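Long-range contact in UDP-N-acetylglucosamine 4,6-dehydratase (Vibrio fischeri, PDB 3PVZ), which is probably a lyase that dehydrates UDP-N-acetylglucosamine on a Rossmann-type fold, where it binds NAD: residues N170-M184 against E374-F386. Sequence-based numbering, arbitrary orientation. Where two conformers were deposited one is given.
Sequences NPVNMMGASKRIMEM and EIVQLFFIMIPDF. With NAD (nicotinamide-adenine-dinucleotide), chain E.
S178 OG, in a residue lying beside F379, is held twice, bonded to M175 O at 2.7 Å and to N141 ND2. F379 is a knob set among M174, A177, S178 and I181, its ring clamped between two methyl groups. In the conformer given, I181 CD1 lies over one face, 3.5 Å from the centroid, while M174 CE lies over the other, also 3.5 Å from it but nearer the rim. Bends at chi2 and chi3 (-65° and -79°) fold the selenomethionine M174 back so that CE reaches that face and SE, in a Met-aromatic contact, meets the edge of F386 at CE1, 3.8 Å away. F386 offers a face to A177 CB, and P171 O comes to its edge. I383 CD1 packs on A177 CB at 3.8 Å and on R180 CG. Where both residues are exposed, N170 ND2 gives D385 O only a weak hydrogen bond. Another side of helix 174-189 serves NAD: K179 NZ bonds ribose hydroxyls O2D at 2.6 Å and O3D at 2.8 Å. Helix segments 174-184 and 374-382 cross at 48°; helix 131-154 touches both through M174 and I375, while helix 351-367 backs helix 372-382 at L378 and M382.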
loop_
_atom_site.group_PDB
_atom_site.type_symbol
_atom_site.label_atom_id
_atom_site.label_comp_id
_atom_site.label_asym_id
_atom_site.label_seq_id
_atom_site.Cartn_x
_atom_site.Cartn_y
_atom_site.Cartn_z
ATOM N N ASN A 170 13.086 16.814 18.861
ATOM C CA ASN A 170 12.841 17.466 17.590
ATOM C C ASN A 170 12.999 16.560 16.387
ATOM O O ASN A 170 13.845 15.669 16.380
ATOM C CB ASN A 170 13.757 18.676 17.407
ATOM C CG ASN A 170 13.110 19.947 17.896
ATOM O OD1 ASN A 170 12.562 19.976 19.010
ATOM N ND2 ASN A 170 13.124 20.999 17.057
ATOM N N PRO A 171 12.157 16.771 15.365
ATOM C CA PRO A 171 12.287 15.958 14.170
ATOM C C PRO A 171 13.520 16.365 13.417
ATOM O O PRO A 171 13.967 17.503 13.530
ATOM C CB PRO A 171 11.026 16.286 13.368
ATOM C CG PRO A 171 10.675 17.671 13.773
ATOM C CD PRO A 171 11.055 17.748 15.250
ATOM N N VAL A 172 14.060 15.417 12.668
ATOM C CA VAL A 172 15.279 15.616 11.903
ATOM C C VAL A 172 15.032 15.441 10.389
ATOM O O VAL A 172 15.847 15.863 9.575
ATOM C CB VAL A 172 16.408 14.664 12.436
ATOM C CG1 VAL A 172 16.878 15.120 13.830
ATOM C CG2 VAL A 172 15.947 13.179 12.483
ATOM N N ASN A 173 13.890 14.862 10.022
ATOM C CA ASN A 173 13.502 14.662 8.619
ATOM C C ASN A 173 12.032 15.113 8.399
ATOM O O ASN A 173 11.365 15.466 9.358
ATOM C CB ASN A 173 13.737 13.208 8.241
ATOM C CG ASN A 173 13.047 12.247 9.180
ATOM O OD1 ASN A 173 11.929 12.498 9.632
ATOM N ND2 ASN A 173 13.689 11.128 9.458
HETATM N N MSE A 174 11.547 15.137 7.158
HETATM C CA MSE A 174 10.204 15.679 6.840
HETATM C C MSE A 174 9.062 14.782 7.349
HETATM O O MSE A 174 7.963 15.259 7.617
HETATM C CB MSE A 174 10.028 15.920 5.333
HETATM C CG MSE A 174 11.064 16.854 4.689
HETATM SE SE MSE A 174 10.879 18.598 5.416
HETATM C CE MSE A 174 9.314 19.185 4.372
HETATM N N MSE A 175 9.328 13.488 7.428
HETATM C CA MSE A 175 8.433 12.515 8.047
HETATM C C MSE A 175 8.037 12.928 9.449
HETATM O O MSE A 175 6.855 13.081 9.773
HETATM C CB MSE A 175 9.150 11.168 8.161
HETATM C CG MSE A 175 8.623 10.131 7.320
HETATM SE SE MSE A 175 6.890 9.718 8.022
HETATM C CE MSE A 175 7.580 9.025 9.735
ATOM N N GLY A 176 9.060 13.084 10.285
ATOM C CA GLY A 176 8.879 13.449 11.662
ATOM C C GLY A 176 8.294 14.823 11.761
ATOM O O GLY A 176 7.469 15.069 12.630
ATOM N N ALA A 177 8.702 15.734 10.886
ATOM C CA ALA A 177 8.069 17.055 10.871
ATOM C C ALA A 177 6.563 16.922 10.534
ATOM O O ALA A 177 5.721 17.609 11.140
ATOM C CB ALA A 177 8.749 17.962 9.911
ATOM N N SER A 178 6.218 16.019 9.618
ATOM C CA SER A 178 4.807 15.877 9.227
ATOM C C SER A 178 4.013 15.373 10.406
ATOM O O SER A 178 2.944 15.916 10.673
ATOM C CB SER A 178 4.585 15.021 7.963
ATOM O OG SER A 178 4.671 13.658 8.249
ATOM N N LYS A 179 4.534 14.372 11.117
ATOM C CA LYS A 179 3.867 13.869 12.332
ATOM C C LYS A 179 3.851 14.973 13.419
ATOM O O LYS A 179 2.924 15.049 14.223
ATOM C CB LYS A 179 4.528 12.590 12.879
ATOM C CG LYS A 179 4.662 11.378 11.902
ATOM C CD LYS A 179 3.378 10.543 11.820
ATOM C CE LYS A 179 3.620 9.157 11.139
ATOM N NZ LYS A 179 4.238 8.160 12.052
ATOM N N ARG A 180 4.863 15.826 13.463
ATOM C CA ARG A 180 4.875 16.910 14.441
ATOM C C ARG A 180 3.830 17.965 14.104
ATOM O O ARG A 180 3.202 18.528 14.993
ATOM C CB ARG A 180 6.259 17.558 14.527
ATOM C CG ARG A 180 6.313 18.740 15.467
ATOM C CD ARG A 180 6.033 18.358 16.931
ATOM N NE ARG A 180 5.948 19.581 17.718
ATOM C CZ ARG A 180 4.824 20.168 18.124
ATOM N NH1 ARG A 180 3.628 19.614 17.893
ATOM N NH2 ARG A 180 4.914 21.303 18.816
ATOM N N ILE A 181 3.648 18.237 12.816
ATOM C CA ILE A 181 2.627 19.189 12.394
ATOM C C ILE A 181 1.249 18.571 12.656
ATOM O O ILE A 181 0.342 19.246 13.142
ATOM C CB ILE A 181 2.795 19.620 10.905
ATOM C CG1 ILE A 181 4.073 20.428 10.738
ATOM C CG2 ILE A 181 1.589 20.419 10.426
ATOM C CD1 ILE A 181 4.701 20.317 9.370
HETATM N N MSE A 182 1.114 17.288 12.389
HETATM C CA MSE A 182 -0.137 16.591 12.684
HETATM C C MSE A 182 -0.599 16.764 14.135
HETATM O O MSE A 182 -1.775 17.001 14.388
HETATM C CB MSE A 182 0.011 15.103 12.429
HETATM C CG MSE A 182 -1.291 14.325 12.674
HETATM SE SE MSE A 182 -0.883 12.600 13.444
HETATM C CE MSE A 182 -0.296 11.820 11.909
ATOM N N GLU A 183 0.341 16.589 15.062
ATOM C CA GLU A 183 0.119 16.756 16.512
ATOM C C GLU A 183 -0.459 18.147 16.850
ATOM O O GLU A 183 -1.310 18.282 17.733
ATOM C CB GLU A 183 1.442 16.561 17.263
ATOM C CG GLU A 183 1.349 16.662 18.787
ATOM C CD GLU A 183 2.695 16.491 19.515
ATOM O OE1 GLU A 183 3.755 16.894 18.978
ATOM O OE2 GLU A 183 2.677 15.981 20.661
HETATM N N MSE A 184 -0.031 19.162 16.142
HETATM C CA MSE A 184 -0.607 20.514 16.326
HETATM C C MSE A 184 -2.108 20.498 15.972
HETATM O O MSE A 184 -2.954 20.995 16.731
HETATM C CB MSE A 184 0.098 21.522 15.434
HETATM C CG MSE A 184 1.554 21.718 15.747
HETATM SE SE MSE A 184 2.406 22.918 14.461
HETATM C CE MSE A 184 4.233 22.827 15.090
ATOM N N GLU A 374 9.864 24.778 -1.322
ATOM C CA GLU A 374 8.711 25.547 -0.871
ATOM C C GLU A 374 8.050 24.896 0.359
ATOM O O GLU A 374 7.644 25.589 1.298
ATOM C CB GLU A 374 7.697 25.600 -2.000
ATOM C CG GLU A 374 6.825 26.819 -2.036
ATOM C CD GLU A 374 5.826 26.747 -3.162
ATOM O OE1 GLU A 374 6.010 25.896 -4.070
ATOM O OE2 GLU A 374 4.843 27.524 -3.117
ATOM N N ILE A 375 7.938 23.568 0.342
ATOM C CA ILE A 375 7.333 22.843 1.468
ATOM C C ILE A 375 8.248 22.928 2.696
ATOM O O ILE A 375 7.790 23.263 3.795
ATOM C CB ILE A 375 7.036 21.356 1.138
ATOM C CG1 ILE A 375 6.217 21.219 -0.155
ATOM C CG2 ILE A 375 6.274 20.689 2.303
ATOM C CD1 ILE A 375 5.671 19.832 -0.402
ATOM N N VAL A 376 9.548 22.678 2.487
ATOM C CA VAL A 376 10.555 22.818 3.547
ATOM C C VAL A 376 10.487 24.194 4.187
ATOM O O VAL A 376 10.539 24.311 5.405
ATOM C CB VAL A 376 11.989 22.576 3.056
ATOM C CG1 VAL A 376 12.993 22.890 4.170
ATOM C CG2 VAL A 376 12.162 21.134 2.581
ATOM N N GLN A 377 10.340 25.231 3.380
ATOM C CA GLN A 377 10.249 26.585 3.923
ATOM C C GLN A 377 9.008 26.783 4.779
ATOM O O GLN A 377 9.054 27.421 5.821
ATOM C CB GLN A 377 10.282 27.615 2.806
ATOM C CG GLN A 377 11.653 27.769 2.188
ATOM C CD GLN A 377 12.719 28.186 3.206
ATOM O OE1 GLN A 377 12.552 29.170 3.939
ATOM N NE2 GLN A 377 13.808 27.422 3.266
ATOM N N LEU A 378 7.888 26.243 4.335
ATOM C CA LEU A 378 6.696 26.259 5.144
ATOM C C LEU A 378 6.916 25.459 6.447
ATOM O O LEU A 378 6.534 25.903 7.516
ATOM C CB LEU A 378 5.530 25.702 4.335
ATOM C CG LEU A 378 4.201 25.489 5.024
ATOM C CD1 LEU A 378 3.640 26.824 5.478
ATOM C CD2 LEU A 378 3.303 24.788 4.014
ATOM N N PHE A 379 7.550 24.298 6.350
ATOM C CA PHE A 379 7.866 23.520 7.546
ATOM C C PHE A 379 8.767 24.294 8.518
ATOM O O PHE A 379 8.641 24.126 9.717
ATOM C CB PHE A 379 8.519 22.165 7.210
ATOM C CG PHE A 379 7.542 21.069 6.841
ATOM C CD1 PHE A 379 6.402 21.321 6.084
ATOM C CD2 PHE A 379 7.794 19.771 7.212
ATOM C CE1 PHE A 379 5.542 20.294 5.731
ATOM C CE2 PHE A 379 6.931 18.749 6.857
ATOM C CZ PHE A 379 5.812 19.017 6.114
ATOM N N PHE A 380 9.678 25.129 8.022
ATOM C CA PHE A 380 10.506 25.933 8.938
ATOM C C PHE A 380 9.664 26.957 9.711
ATOM O O PHE A 380 9.925 27.222 10.888
ATOM C CB PHE A 380 11.654 26.639 8.210
ATOM C CG PHE A 380 12.754 25.713 7.716
ATOM C CD1 PHE A 380 12.899 24.416 8.207
ATOM C CD2 PHE A 380 13.667 26.164 6.755
ATOM C CE1 PHE A 380 13.926 23.581 7.736
ATOM C CE2 PHE A 380 14.693 25.330 6.286
ATOM C CZ PHE A 380 14.821 24.040 6.790
ATOM N N ILE A 381 8.643 27.518 9.072
ATOM C CA ILE A 381 7.749 28.465 9.762
ATOM C C ILE A 381 6.899 27.713 10.781
ATOM O O ILE A 381 6.736 28.160 11.905
ATOM C CB ILE A 381 6.894 29.291 8.765
ATOM C CG1 ILE A 381 7.792 30.361 8.105
ATOM C CG2 ILE A 381 5.713 29.912 9.477
ATOM C CD1 ILE A 381 7.205 31.064 6.857
HETATM N N MSE A 382 6.416 26.537 10.404
HETATM C CA MSE A 382 5.613 25.736 11.312
HETATM C C MSE A 382 6.408 25.286 12.555
HETATM O O MSE A 382 5.879 25.309 13.657
HETATM C CB MSE A 382 5.040 24.516 10.577
HETATM C CG MSE A 382 4.129 24.838 9.387
HETATM SE SE MSE A 382 2.666 25.963 9.882
HETATM C CE MSE A 382 1.642 24.603 10.804
ATOM N N ILE A 383 7.666 24.880 12.364
ATOM C CA ILE A 383 8.511 24.324 13.426
ATOM C C ILE A 383 9.893 25.010 13.421
ATOM O O ILE A 383 10.844 24.460 12.881
ATOM C CB ILE A 383 8.771 22.815 13.222
ATOM C CG1 ILE A 383 7.500 22.050 12.901
ATOM C CG2 ILE A 383 9.433 22.204 14.453
ATOM C CD1 ILE A 383 7.803 20.651 12.472
ATOM N N PRO A 384 10.014 26.198 14.031
ATOM C CA PRO A 384 11.266 26.995 13.912
ATOM C C PRO A 384 12.585 26.279 14.243
ATOM O O PRO A 384 13.593 26.504 13.567
ATOM C CB PRO A 384 11.028 28.157 14.879
ATOM C CG PRO A 384 9.505 28.328 14.853
ATOM C CD PRO A 384 8.970 26.919 14.780
ATOM N N ASP A 385 12.585 25.411 15.245
ATOM C CA ASP A 385 13.813 24.690 15.619
ATOM C C ASP A 385 14.130 23.474 14.723
ATOM O O ASP A 385 15.052 22.714 15.013
ATOM C CB ASP A 385 13.781 24.310 17.118
ATOM C CG ASP A 385 13.904 25.543 18.037
ATOM O OD1 ASP A 385 15.036 26.056 18.242
ATOM O OD2 ASP A 385 12.870 26.012 18.550
ATOM N N PHE A 386 13.374 23.305 13.639
ATOM C CA PHE A 386 13.617 22.256 12.645
ATOM C C PHE A 386 14.495 22.786 11.498
ATOM O O PHE A 386 14.375 23.949 11.078
ATOM C CB PHE A 386 12.274 21.763 12.106
ATOM C CG PHE A 386 12.381 20.789 10.981
ATOM C CD1 PHE A 386 12.040 21.154 9.692
ATOM C CD2 PHE A 386 12.803 19.500 11.215
ATOM C CE1 PHE A 386 12.136 20.245 8.652
ATOM C CE2 PHE A 386 12.896 18.590 10.186
ATOM C CZ PHE A 386 12.566 18.965 8.898
HETATM P PA NAD E . 2.107 0.343 7.494
HETATM O O1A NAD E . 2.770 0.813 6.240
HETATM O O2A NAD E . 2.208 -1.148 7.605
HETATM O O5B NAD E . 0.525 0.483 7.404
HETATM C C5B NAD E . 0.026 1.796 7.069
HETATM C C4B NAD E . -1.354 1.492 6.476
HETATM O O4B NAD E . -2.048 2.664 6.101
HETATM C C3B NAD E . -1.206 0.607 5.198
HETATM O O3B NAD E . -2.004 -0.556 5.282
HETATM C C2B NAD E . -1.670 1.562 4.073
HETATM O O2B NAD E . -2.178 0.908 2.916
HETATM C C1B NAD E . -2.697 2.381 4.889
HETATM N N9A NAD E . -2.987 3.648 4.236
HETATM C C8A NAD E . -2.108 4.586 3.857
HETATM N N7A NAD E . -2.699 5.564 3.252
HETATM C C5A NAD E . -4.042 5.309 3.307
HETATM C C6A NAD E . -5.178 5.961 2.837
HETATM N N6A NAD E . -5.000 7.187 2.245
HETATM N N1A NAD E . -6.381 5.422 3.014
HETATM C C2A NAD E . -6.515 4.241 3.607
HETATM N N3A NAD E . -5.468 3.583 4.039
HETATM C C4A NAD E . -4.244 4.077 3.912
HETATM O O3 NAD E . 2.723 1.149 8.744
HETATM P PN NAD E . 2.673 0.474 10.226
HETATM O O1N NAD E . 3.989 -0.226 10.519
HETATM O O2N NAD E . 1.515 -0.354 10.604
HETATM O O5D NAD E . 2.823 1.850 11.127
HETATM C C5D NAD E . 1.583 2.532 11.246
HETATM C C4D NAD E . 1.796 3.820 12.049
HETATM O O4D NAD E . 2.656 3.558 13.203
HETATM C C3D NAD E . 2.556 4.856 11.191
HETATM O O3D NAD E . 2.256 6.221 11.560
HETATM C C2D NAD E . 4.028 4.623 11.600
HETATM O O2D NAD E . 4.851 5.778 11.378
HETATM C C1D NAD E . 3.877 4.341 13.095
HETATM N N1N NAD E . 5.041 3.636 13.654
HETATM C C2N NAD E . 5.348 2.427 13.168
HETATM C C3N NAD E . 6.418 1.714 13.666
HETATM C C7N NAD E . 6.789 0.396 13.125
HETATM O O7N NAD E . 7.806 -0.118 13.584
HETATM N N7N NAD E . 6.093 -0.219 12.156
HETATM C C4N NAD E . 7.199 2.274 14.708
HETATM C C5N NAD E . 6.838 3.520 15.195
HETATM C C6N NAD E . 5.750 4.194 14.639
#